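PDB 6VXC: trans-4-hydroxy-L-proline dehydratase from Clostridioides difficile 70-100-2010, which uses a glycyl radical to dehydrate trans-4-hydroxy-L-proline to (S)-1-pyrroline-5-carboxylate in the anaerobic breakdown of hydroxyproline. Local coordinates for residues K236-K241 and Y283-I288; A262-V267 and Y276-Q281. All coordinates share one frame; numbering follows the deposited sequence.

Interaction 1: K236-K241 and Y283-I288; sequences KRYAEK and YWFVHI
Two aromatic rings, those of Y238 and F285, carry the contact between 236-241 and 283-288. They meet obliquely, ring centres 5.5 Å apart and planes inclined at 33°. CD2 and CE2 of Y238 meet CE1 and CZ of F285: Y238 CD2 lies 3.6 Å from F285 CE1, while F285 CZ also comes within 4.1 Å of Y238 CB. With the backbones still 10.3 Å apart between the CA atoms of Y238 and F285, two long aromatic side chains span the gap. F285 manages it because its CG stands beside the backbone N (chi1 -84°), which swings the ring across although its CB starts off at an angle to the other helix. Y238 brings its ring carbons to the phenylalanine, and its OH, at the far end of the ring, hydrogen-bonds to the carbonyl of S82, so a tyrosine can be buried here with its hydroxyl paired. C265 of helix 252-267 touches both side chains, the F285 ring and the CB of Y238. No hydrogen bond or charge pair links 236-241 to 283-288; the contact is apolar, and its contribution should come from dispersion and from keeping these ring carbons away from water.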
ATOM      1  N   LYS A 236       1.227 -20.427  22.788  1.00 19.27           N
ATOM      2  CA  LYS A 236       1.551 -20.991  24.094  1.00 23.22           C
ATOM      3  C   LYS A 236       2.016 -19.907  25.059  1.00 21.74           C
ATOM      4  O   LYS A 236       1.578 -19.861  26.210  1.00 23.31           O
ATOM      5  CB  LYS A 236       2.617 -22.081  23.944  1.00 22.55           C
ATOM      6  CG  LYS A 236       3.111 -22.673  25.259  1.00 29.09           C
ATOM      7  CD  LYS A 236       4.411 -23.462  25.065  1.00 40.30           C
ATOM      8  CE  LYS A 236       5.663 -22.587  25.267  1.00 37.66           C
ATOM      9  NZ  LYS A 236       5.940 -22.353  26.719  1.00 41.65           N
ATOM     10  N   ARG A 237       2.897 -19.014  24.599  1.00 20.35           N
ATOM     11  CA  ARG A 237       3.482 -18.018  25.491  1.00 20.55           C
ATOM     12  C   ARG A 237       2.454 -16.973  25.907  1.00 25.49           C
ATOM     13  O   ARG A 237       2.460 -16.514  27.053  1.00 22.07           O
ATOM     14  CB  ARG A 237       4.682 -17.345  24.827  1.00 18.03           C
ATOM     15  CG  ARG A 237       5.910 -18.251  24.637  1.00 21.68           C
ATOM     16  CD  ARG A 237       7.124 -17.404  24.278  1.00 17.32           C
ATOM     17  NE  ARG A 237       7.439 -16.477  25.357  1.00 18.14           N
ATOM     18  CZ  ARG A 237       7.960 -15.270  25.182  1.00 17.17           C
ATOM     19  NH1 ARG A 237       8.216 -14.827  23.961  1.00 21.22           N
ATOM     20  NH2 ARG A 237       8.215 -14.502  26.227  1.00 18.07           N
ATOM     21  N   TYR A 238       1.567 -16.579  24.992  1.00 21.83           N
ATOM     22  CA  TYR A 238       0.548 -15.607  25.359  1.00 23.73           C
ATOM     23  C   TYR A 238      -0.456 -16.193  26.345  1.00 21.67           C
ATOM     24  O   TYR A 238      -0.930 -15.487  27.237  1.00 24.93           O
ATOM     25  CB  TYR A 238      -0.157 -15.069  24.112  1.00 20.91           C
ATOM     26  CG  TYR A 238       0.331 -13.696  23.746  1.00 19.22           C
ATOM     27  CD1 TYR A 238       0.094 -12.621  24.583  1.00 20.26           C
ATOM     28  CD2 TYR A 238       1.072 -13.485  22.599  1.00 18.04           C
ATOM     29  CE1 TYR A 238       0.548 -11.363  24.272  1.00 19.62           C
ATOM     30  CE2 TYR A 238       1.530 -12.241  22.278  1.00 23.48           C
ATOM     31  CZ  TYR A 238       1.266 -11.178  23.116  1.00 22.39           C
ATOM     32  OH  TYR A 238       1.724  -9.929  22.791  1.00 26.85           O
ATOM     33  N   ALA A 239      -0.821 -17.465  26.189  1.00 23.26           N
ATOM     34  CA  ALA A 239      -1.716 -18.069  27.175  1.00 24.42           C
ATOM     35  C   ALA A 239      -1.078 -18.076  28.560  1.00 27.44           C
ATOM     36  O   ALA A 239      -1.726 -17.709  29.551  1.00 24.95           O
ATOM     37  CB  ALA A 239      -2.121 -19.477  26.743  1.00 18.93           C
ATOM     38  N   GLU A 240       0.191 -18.482  28.644  1.00 26.16           N
ATOM     39  CA  GLU A 240       0.921 -18.423  29.910  1.00 28.06           C
ATOM     40  C   GLU A 240       0.962 -17.006  30.460  1.00 29.46           C
ATOM     41  O   GLU A 240       0.693 -16.780  31.644  1.00 29.93           O
ATOM     42  CB  GLU A 240       2.348 -18.951  29.726  1.00 30.05           C
ATOM     43  CG  GLU A 240       2.476 -20.471  29.653  1.00 34.95           C
ATOM     44  CD  GLU A 240       3.850 -20.926  29.145  1.00 42.99           C
ATOM     45  OE1 GLU A 240       4.802 -20.111  29.183  1.00 42.23           O
ATOM     46  OE2 GLU A 240       3.971 -22.091  28.695  1.00 41.28           O
ATOM     47  N   LYS A 241       1.347 -16.040  29.622  1.00 27.07           N
ATOM     48  CA  LYS A 241       1.387 -14.650  30.060  1.00 27.61           C
ATOM     49  C   LYS A 241       0.043 -14.227  30.628  1.00 30.30           C
ATOM     50  O   LYS A 241      -0.030 -13.604  31.694  1.00 27.85           O
ATOM     51  CB  LYS A 241       1.778 -13.746  28.892  1.00 29.36           C
ATOM     52  CG  LYS A 241       1.767 -12.248  29.170  1.00 28.43           C
ATOM     53  CD  LYS A 241       2.993 -11.787  29.927  1.00 30.54           C
ATOM     54  CE  LYS A 241       3.047 -10.263  29.955  1.00 34.79           C
ATOM     55  NZ  LYS A 241       4.172  -9.747  30.789  1.00 41.48           N
ATOM     56  N   TYR A 283      -6.325 -14.239  13.167  1.00 12.86           N
ATOM     57  CA  TYR A 283      -5.847 -13.304  12.161  1.00 11.06           C
ATOM     58  C   TYR A 283      -4.766 -12.401  12.736  1.00 13.02           C
ATOM     59  O   TYR A 283      -3.723 -12.194  12.104  1.00 14.06           O
ATOM     60  CB  TYR A 283      -6.970 -12.439  11.568  1.00 11.93           C
ATOM     61  CG  TYR A 283      -6.282 -11.350  10.778  1.00 12.46           C
ATOM     62  CD1 TYR A 283      -5.765 -11.612   9.516  1.00 10.93           C
ATOM     63  CD2 TYR A 283      -5.991 -10.127  11.360  1.00 12.91           C
ATOM     64  CE1 TYR A 283      -5.060 -10.658   8.829  1.00 10.47           C
ATOM     65  CE2 TYR A 283      -5.272  -9.166  10.676  1.00 10.65           C
ATOM     66  CZ  TYR A 283      -4.804  -9.447   9.419  1.00  9.67           C
ATOM     67  OH  TYR A 283      -4.097  -8.505   8.742  1.00 13.26           O
ATOM     68  N   TRP A 284      -4.995 -11.846  13.937  1.00 12.53           N
ATOM     69  CA  TRP A 284      -4.058 -10.858  14.459  1.00 11.77           C
ATOM     70  C   TRP A 284      -2.701 -11.475  14.789  1.00 12.57           C
ATOM     71  O   TRP A 284      -1.666 -10.827  14.602  1.00 14.49           O
ATOM     72  CB  TRP A 284      -4.632 -10.134  15.684  1.00 10.73           C
ATOM     73  CG  TRP A 284      -3.728  -8.988  16.033  1.00 11.89           C
ATOM     74  CD1 TRP A 284      -2.972  -8.845  17.157  1.00 11.83           C
ATOM     75  CD2 TRP A 284      -3.427  -7.856  15.199  1.00 12.17           C
ATOM     76  NE1 TRP A 284      -2.237  -7.691  17.089  1.00 14.32           N
ATOM     77  CE2 TRP A 284      -2.502  -7.058  15.900  1.00 12.18           C
ATOM     78  CE3 TRP A 284      -3.867  -7.432  13.941  1.00  9.74           C
ATOM     79  CZ2 TRP A 284      -1.991  -5.873  15.378  1.00  9.35           C
ATOM     80  CZ3 TRP A 284      -3.365  -6.243  13.423  1.00 10.16           C
ATOM     81  CH2 TRP A 284      -2.434  -5.480  14.144  1.00 10.65           C
ATOM     82  N   PHE A 285      -2.683 -12.712  15.301  1.00 15.26           N
ATOM     83  CA  PHE A 285      -1.413 -13.400  15.531  1.00 13.33           C
ATOM     84  C   PHE A 285      -0.654 -13.594  14.222  1.00 13.15           C
ATOM     85  O   PHE A 285       0.563 -13.374  14.152  1.00 15.00           O
ATOM     86  CB  PHE A 285      -1.656 -14.752  16.210  1.00 11.14           C
ATOM     87  CG  PHE A 285      -1.794 -14.680  17.714  1.00 14.72           C
ATOM     88  CD1 PHE A 285      -1.143 -13.690  18.448  1.00 13.61           C
ATOM     89  CD2 PHE A 285      -2.552 -15.628  18.398  1.00 12.12           C
ATOM     90  CE1 PHE A 285      -1.264 -13.630  19.840  1.00 15.68           C
ATOM     91  CE2 PHE A 285      -2.678 -15.582  19.795  1.00 13.50           C
ATOM     92  CZ  PHE A 285      -2.032 -14.584  20.519  1.00 13.19           C
ATOM     93  N   VAL A 286      -1.355 -14.037  13.180  1.00 13.87           N
ATOM     94  CA  VAL A 286      -0.738 -14.179  11.865  1.00 12.63           C
ATOM     95  C   VAL A 286      -0.209 -12.829  11.387  1.00 12.06           C
ATOM     96  O   VAL A 286       0.887 -12.739  10.834  1.00 14.07           O
ATOM     97  CB  VAL A 286      -1.737 -14.783  10.857  1.00 11.06           C
ATOM     98  CG1 VAL A 286      -1.150 -14.775   9.449  1.00 10.91           C
ATOM     99  CG2 VAL A 286      -2.169 -16.190  11.259  1.00 11.74           C
ATOM    100  N   HIS A 287      -0.980 -11.764  11.600  1.00 11.93           N
ATOM    101  CA  HIS A 287      -0.533 -10.420  11.235  1.00 13.12           C
ATOM    102  C   HIS A 287       0.768 -10.050  11.951  1.00 13.29           C
ATOM    103  O   HIS A 287       1.748  -9.654  11.313  1.00 13.94           O
ATOM    104  CB  HIS A 287      -1.647  -9.413  11.562  1.00 11.40           C
ATOM    105  CG  HIS A 287      -1.339  -8.000  11.188  1.00 11.13           C
ATOM    106  ND1 HIS A 287      -2.022  -7.325  10.199  1.00  9.14           N
ATOM    107  CD2 HIS A 287      -0.462  -7.108  11.710  1.00 11.08           C
ATOM    108  CE1 HIS A 287      -1.551  -6.096  10.099  1.00  9.71           C
ATOM    109  NE2 HIS A 287      -0.611  -5.932  11.011  1.00 10.12           N
ATOM    110  N   ILE A 288       0.808 -10.218  13.275  1.00 14.93           N
ATOM    111  CA  ILE A 288       2.032  -9.959  14.028  1.00 13.56           C
ATOM    112  C   ILE A 288       3.171 -10.805  13.478  1.00 12.66           C
ATOM    113  O   ILE A 288       4.312 -10.348  13.370  1.00 12.66           O
ATOM    114  CB  ILE A 288       1.813 -10.236  15.528  1.00 13.06           C
ATOM    115  CG1 ILE A 288       0.807  -9.239  16.108  1.00 11.68           C
ATOM    116  CG2 ILE A 288       3.134 -10.164  16.299  1.00 13.57           C
ATOM    117  CD1 ILE A 288       1.281  -7.821  16.009  1.00 15.66           C
TER

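Interaction 2: A262-V267 and Y276-Q281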
ATOM      1  N   ALA A 262      -6.446 -16.241  27.709  1.00 21.59           N
ATOM      2  CA  ALA A 262      -5.705 -17.490  27.805  1.00 17.76           C
ATOM      3  C   ALA A 262      -6.443 -18.624  27.110  1.00 17.54           C
ATOM      4  O   ALA A 262      -5.835 -19.385  26.357  1.00 20.17           O
ATOM      5  CB  ALA A 262      -5.437 -17.824  29.273  1.00 22.69           C
ATOM      6  N   GLU A 263      -7.761 -18.735  27.323  1.00 18.83           N
ATOM      7  CA  GLU A 263      -8.558 -19.757  26.634  1.00 20.14           C
ATOM      8  C   GLU A 263      -8.512 -19.596  25.118  1.00 19.60           C
ATOM      9  O   GLU A 263      -8.522 -20.584  24.377  1.00 20.02           O
ATOM     10  CB  GLU A 263     -10.020 -19.708  27.086  1.00 21.02           C
ATOM     11  CG  GLU A 263     -10.326 -20.317  28.439  1.00 30.02           C
ATOM     12  CD  GLU A 263     -11.683 -19.860  28.993  1.00 39.96           C
ATOM     13  OE1 GLU A 263     -11.878 -19.966  30.226  1.00 42.89           O
ATOM     14  OE2 GLU A 263     -12.553 -19.428  28.193  1.00 36.69           O
ATOM     15  N   THR A 264      -8.545 -18.358  24.637  1.00 21.37           N
ATOM     16  CA  THR A 264      -8.493 -18.138  23.199  1.00 17.53           C
ATOM     17  C   THR A 264      -7.153 -18.586  22.634  1.00 17.36           C
ATOM     18  O   THR A 264      -7.101 -19.252  21.596  1.00 18.09           O
ATOM     19  CB  THR A 264      -8.774 -16.663  22.915  1.00 15.93           C
ATOM     20  OG1 THR A 264     -10.040 -16.314  23.488  1.00 17.30           O
ATOM     21  CG2 THR A 264      -8.768 -16.351  21.419  1.00 15.29           C
ATOM     22  N   CYS A 265      -6.066 -18.245  23.322  1.00 13.71           N
ATOM     23  CA  CYS A 265      -4.722 -18.612  22.892  1.00 16.58           C
ATOM     24  C   CYS A 265      -4.412 -20.099  23.097  1.00 21.08           C
ATOM     25  O   CYS A 265      -3.470 -20.611  22.481  1.00 20.67           O
ATOM     26  CB  CYS A 265      -3.706 -17.733  23.625  1.00 16.52           C
ATOM     27  SG  CYS A 265      -3.909 -15.942  23.294  1.00 21.75           S
ATOM     28  N   ASP A 266      -5.170 -20.804  23.948  1.00 18.83           N
ATOM     29  CA  ASP A 266      -5.072 -22.261  23.990  1.00 16.91           C
ATOM     30  C   ASP A 266      -5.474 -22.873  22.663  1.00 19.19           C
ATOM     31  O   ASP A 266      -5.048 -23.986  22.334  1.00 19.10           O
ATOM     32  CB  ASP A 266      -5.980 -22.852  25.074  1.00 19.89           C
ATOM     33  CG  ASP A 266      -5.462 -22.634  26.474  1.00 22.20           C
ATOM     34  OD1 ASP A 266      -4.266 -22.330  26.643  1.00 22.95           O
ATOM     35  OD2 ASP A 266      -6.272 -22.778  27.419  1.00 25.32           O
ATOM     36  N   VAL A 267      -6.313 -22.176  21.897  1.00 17.76           N
ATOM     37  CA  VAL A 267      -6.796 -22.714  20.632  1.00 16.12           C
ATOM     38  C   VAL A 267      -5.928 -22.208  19.488  1.00 14.41           C
ATOM     39  O   VAL A 267      -5.364 -23.003  18.736  1.00 16.97           O
ATOM     40  CB  VAL A 267      -8.270 -22.356  20.395  1.00 17.63           C
ATOM     41  CG1 VAL A 267      -8.746 -22.941  19.071  1.00 16.77           C
ATOM     42  CG2 VAL A 267      -9.141 -22.831  21.558  1.00 16.33           C
ATOM     43  N   TYR A 276     -15.937 -16.697  16.587  1.00 14.87           N
ATOM     44  CA  TYR A 276     -15.675 -15.387  15.998  1.00 13.45           C
ATOM     45  C   TYR A 276     -14.526 -14.683  16.708  1.00 13.98           C
ATOM     46  O   TYR A 276     -13.646 -14.096  16.065  1.00 14.09           O
ATOM     47  CB  TYR A 276     -16.967 -14.570  16.068  1.00 11.39           C
ATOM     48  CG  TYR A 276     -16.978 -13.120  15.627  1.00 12.31           C
ATOM     49  CD1 TYR A 276     -16.544 -12.117  16.477  1.00  9.62           C
ATOM     50  CD2 TYR A 276     -17.534 -12.751  14.399  1.00 10.29           C
ATOM     51  CE1 TYR A 276     -16.609 -10.804  16.106  1.00 10.44           C
ATOM     52  CE2 TYR A 276     -17.610 -11.432  14.019  1.00 10.41           C
ATOM     53  CZ  TYR A 276     -17.147 -10.459  14.885  1.00  9.79           C
ATOM     54  OH  TYR A 276     -17.206  -9.138  14.553  1.00 12.49           O
ATOM     55  N   HIS A 277     -14.544 -14.705  18.038  1.00 11.63           N
ATOM     56  CA  HIS A 277     -13.445 -14.162  18.831  1.00 11.44           C
ATOM     57  C   HIS A 277     -12.122 -14.831  18.452  1.00 13.21           C
ATOM     58  O   HIS A 277     -11.112 -14.160  18.232  1.00 14.65           O
ATOM     59  CB  HIS A 277     -13.757 -14.391  20.310  1.00 13.88           C
ATOM     60  CG  HIS A 277     -12.874 -13.653  21.258  1.00 13.30           C
ATOM     61  ND1 HIS A 277     -11.546 -13.398  21.008  1.00 19.51           N
ATOM     62  CD2 HIS A 277     -13.119 -13.171  22.496  1.00 13.52           C
ATOM     63  CE1 HIS A 277     -11.020 -12.751  22.034  1.00 15.45           C
ATOM     64  NE2 HIS A 277     -11.955 -12.610  22.956  1.00 17.08           N
ATOM     65  N   GLN A 278     -12.115 -16.164  18.377  1.00 13.90           N
ATOM     66  CA  GLN A 278     -10.884 -16.876  18.040  1.00 15.07           C
ATOM     67  C   GLN A 278     -10.440 -16.578  16.616  1.00 14.56           C
ATOM     68  O   GLN A 278      -9.236 -16.553  16.348  1.00 12.15           O
ATOM     69  CB  GLN A 278     -11.060 -18.384  18.224  1.00 12.35           C
ATOM     70  CG  GLN A 278     -11.125 -18.778  19.678  1.00 14.01           C
ATOM     71  CD  GLN A 278     -11.688 -20.162  19.900  1.00 12.50           C
ATOM     72  OE1 GLN A 278     -11.794 -20.969  18.976  1.00 17.66           O
ATOM     73  NE2 GLN A 278     -12.048 -20.445  21.132  1.00 12.32           N
ATOM     74  N   ALA A 279     -11.393 -16.385  15.699  1.00 13.41           N
ATOM     75  CA  ALA A 279     -11.048 -16.058  14.318  1.00 15.39           C
ATOM     76  C   ALA A 279     -10.308 -14.731  14.236  1.00 14.06           C
ATOM     77  O   ALA A 279      -9.339 -14.597  13.482  1.00 13.75           O
ATOM     78  CB  ALA A 279     -12.297 -16.045  13.442  1.00 11.06           C
ATOM     79  N   ILE A 280     -10.745 -13.741  15.013  1.00 14.13           N
ATOM     80  CA  ILE A 280     -10.070 -12.448  15.004  1.00 14.27           C
ATOM     81  C   ILE A 280      -8.688 -12.559  15.631  1.00 14.42           C
ATOM     82  O   ILE A 280      -7.714 -11.991  15.122  1.00 12.99           O
ATOM     83  CB  ILE A 280     -10.941 -11.377  15.690  1.00 12.09           C
ATOM     84  CG1 ILE A 280     -12.190 -11.073  14.845  1.00  9.32           C
ATOM     85  CG2 ILE A 280     -10.112 -10.130  16.005  1.00  9.44           C
ATOM     86  CD1 ILE A 280     -13.178 -10.173  15.531  1.00 12.82           C
ATOM     87  N   GLN A 281      -8.575 -13.285  16.747  1.00 15.24           N
ATOM     88  CA  GLN A 281      -7.273 -13.440  17.383  1.00 12.64           C
ATOM     89  C   GLN A 281      -6.315 -14.234  16.503  1.00 12.28           C
ATOM     90  O   GLN A 281      -5.124 -13.914  16.439  1.00 13.25           O
ATOM     91  CB  GLN A 281      -7.430 -14.105  18.756  1.00 14.52           C
ATOM     92  CG  GLN A 281      -6.112 -14.311  19.532  1.00 15.23           C
ATOM     93  CD  GLN A 281      -5.446 -13.003  19.962  1.00 15.28           C
ATOM     94  OE1 GLN A 281      -5.894 -12.358  20.898  1.00 17.85           O
ATOM     95  NE2 GLN A 281      -4.354 -12.626  19.294  1.00 16.61           N
TER
HETATM   96  O   HOH W   1     -12.037 -18.315  23.318  1.00 18.10           O
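T264 OG1 is held by two partners: a water 2.8 Å away donates to it, and it also bonds to the carbonyl of L260, one turn earlier in its own helix. The same water accepts from Q278 NE2 at 3.1 Å, so it joins the two helices where no direct hydrogen bond does. Threonine suits this place because its two branches divide the work. With OG1 beside the backbone N (chi1 -57°), CG2 is directed into the other helix, 3.7 Å from Q281 CB and 3.8 Å from Q278 CG. OG1 also lies over one face of the H277 ring, toward its rim. Q278 reaches out with an extended chain and crosses V267 at about a right angle; its amide rests on the valine methyls, Q278 OE1 being 3.6 Å from V267 CG1. The amide oxygen is bonded to the backbone N of E274, just before the helix, which together with the water on NE2 fixes the rotation of the group. Q281 offers its aliphatic CB and CG to the threonine and turns its amide elsewhere, NE2 reaching the carbonyl of V90. The short segments cross at -68° with axes 9.7 Å apart: two consecutive helices, joined by a loop of eight residues and packed across each other with T264 at the centre of the packing, within the pyruvate formate lyase-like part of the enzyme.

In the fold
Interactions 1 and 2 join three helices consecutive in the chain, 214-248, 252-267 and 276-293, and their centres are 9 Å apart. Helix 276-293 serves both, with its first turns in interaction 2 and a later stretch in interaction 1. Helix 252-267 lies against the other two: C265 SG is 3.6 Å from F285 CZ, and A239 CB is 3.6 Å from D266 OD1. Along the chain, the segments of interaction 2 fall between those of interaction 1. D266 also forms a salt bridge with R243 of helix 214-248. Both contacts are structural packing, away from G785, the site of the glycyl radical, and from C454 and E456, the probable radical cysteine and proton acceptor.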